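Putative sulfatase yidJ (Bacteroides fragilis, PDB 2QZU) probably hydrolyses sulfate esters as a metal-dependent arylsulfatase of the sulfatase family, though its natural substrate is not established. Local coordinates at residues Ala359-Tyr362 and Pro363-Ser367. Residues are numbered along the deposited sequence; the frame is centred on the assembly and turned at random.
Sequences ADLY and PTLLS
Thr364 grips the carbonyl oxygen of Asp360 with two hydrogen bonds: its backbone N lies 3.1 Å from Asp360 O, and its hydroxyl OG1 stands 2.7 Å from Asp360 O, well above the carbonyl plane. Threonine suits the place because OG1, lying beside its own backbone N (chi1 -59°), can donate to Asp360 O while accepting from Leu384 N; the carboxylate of Asp360 is spread between Gln399 and the backbone N-H groups of Ala357 and Phe382, which should favour its charged form. One residue further on, Leu365 N reaches Leu361 O at 2.8 Å, and Leu366 N follows with a longer bond, 3.2 Å, to Tyr362 O. These i to i+4 bonds wind the chain from the 3-10 segment at 359-360 into helix 361-368, which comes after edge strand 349-352 in the alkaline phosphatase-like sulfatase fold. Proline, with no N-H to donate, is well tolerated at Pro363, near the N-terminal end. Leu361 and Leu365 run side by side, Leu365 CD1 3.9 Å from Leu361 CB, their branched apolar ends suiting the buried face against Phe32 of inner strand 29-35. Tyr362, its CG anti to the backbone N (chi1 -174°), brings CE1 to 3.4 Å from Leu366 CD2, obliquely to the ring. Tyrosine offers a flat ring, edge-to-face with Trp116 of helix 116-122, and a hydroxyl for Arg114 O.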
loop_
_atom_site.group_PDB
_atom_site.type_symbol
_atom_site.label_atom_id
_atom_site.label_comp_id
_atom_site.label_asym_id
_atom_site.label_seq_id
_atom_site.Cartn_x
_atom_site.Cartn_y
_atom_site.Cartn_z
ATOM N N ALA A 359 2.645 19.837 -23.788
ATOM C CA ALA A 359 1.569 20.750 -24.178
ATOM C C ALA A 359 1.628 21.302 -25.602
ATOM O O ALA A 359 0.670 21.914 -26.068
ATOM C CB ALA A 359 1.494 21.905 -23.185
ATOM N N ASP A 360 2.746 21.102 -26.290
ATOM C CA ASP A 360 2.874 21.591 -27.659
ATOM C C ASP A 360 2.225 20.647 -28.662
ATOM O O ASP A 360 2.077 20.993 -29.836
ATOM C CB ASP A 360 4.349 21.764 -28.039
ATOM C CG ASP A 360 5.060 22.770 -27.162
ATOM O OD1 ASP A 360 4.410 23.752 -26.732
ATOM O OD2 ASP A 360 6.274 22.587 -26.918
ATOM N N LEU A 361 1.830 19.462 -28.206
ATOM C CA LEU A 361 1.240 18.483 -29.110
ATOM C C LEU A 361 -0.078 18.887 -29.777
ATOM O O LEU A 361 -0.365 18.435 -30.884
ATOM C CB LEU A 361 1.098 17.130 -28.398
ATOM C CG LEU A 361 2.455 16.463 -28.120
ATOM C CD1 LEU A 361 2.260 15.213 -27.276
ATOM C CD2 LEU A 361 3.140 16.111 -29.436
ATOM N N TYR A 362 -0.864 19.743 -29.126
ATOM C CA TYR A 362 -2.137 20.201 -29.696
ATOM C C TYR A 362 -1.876 20.904 -31.044
ATOM O O TYR A 362 -2.271 20.394 -32.096
ATOM C CB TYR A 362 -2.837 21.142 -28.696
ATOM C CG TYR A 362 -4.238 21.626 -29.041
ATOM C CD1 TYR A 362 -4.563 22.079 -30.323
ATOM C CD2 TYR A 362 -5.205 21.747 -28.041
ATOM C CE1 TYR A 362 -5.813 22.644 -30.593
ATOM C CE2 TYR A 362 -6.446 22.311 -28.297
ATOM C CZ TYR A 362 -6.750 22.758 -29.571
ATOM O OH TYR A 362 -7.982 23.317 -29.814
ATOM N N PRO A 363 -1.190 22.065 -31.040
ATOM C CA PRO A 363 -0.960 22.708 -32.341
ATOM C C PRO A 363 -0.030 21.920 -33.269
ATOM O O PRO A 363 -0.238 21.886 -34.482
ATOM C CB PRO A 363 -0.381 24.068 -31.958
ATOM C CG PRO A 363 0.384 23.758 -30.713
ATOM C CD PRO A 363 -0.567 22.847 -29.953
ATOM N N THR A 364 0.987 21.284 -32.696
ATOM C CA THR A 364 1.943 20.513 -33.486
ATOM C C THR A 364 1.287 19.376 -34.268
ATOM O O THR A 364 1.468 19.271 -35.482
ATOM C CB THR A 364 3.067 19.947 -32.587
ATOM O OG1 THR A 364 3.736 21.032 -31.929
ATOM C CG2 THR A 364 4.088 19.166 -33.417
ATOM N N LEU A 365 0.517 18.531 -33.587
ATOM C CA LEU A 365 -0.138 17.412 -34.264
ATOM C C LEU A 365 -1.192 17.885 -35.263
ATOM O O LEU A 365 -1.251 17.398 -36.389
ATOM C CB LEU A 365 -0.775 16.466 -33.240
ATOM C CG LEU A 365 0.207 15.652 -32.383
ATOM C CD1 LEU A 365 -0.541 14.961 -31.248
ATOM C CD2 LEU A 365 0.918 14.624 -33.259
ATOM N N LEU A 366 -2.017 18.844 -34.856
ATOM C CA LEU A 366 -3.059 19.348 -35.744
ATOM C C LEU A 366 -2.486 19.880 -37.057
ATOM O O LEU A 366 -3.030 19.607 -38.125
ATOM C CB LEU A 366 -3.867 20.441 -35.040
ATOM C CG LEU A 366 -5.336 20.138 -34.717
ATOM C CD1 LEU A 366 -5.514 18.692 -34.302
ATOM C CD2 LEU A 366 -5.815 21.087 -33.625
ATOM N N SER A 367 -1.398 20.643 -36.980
ATOM C CA SER A 367 -0.777 21.179 -38.190
ATOM C C SER A 367 -0.175 20.036 -39.011
ATOM O O SER A 367 -0.296 20.016 -40.233
ATOM C CB SER A 367 0.311 22.205 -37.842
ATOM O OG SER A 367 -0.258 23.418 -37.370
#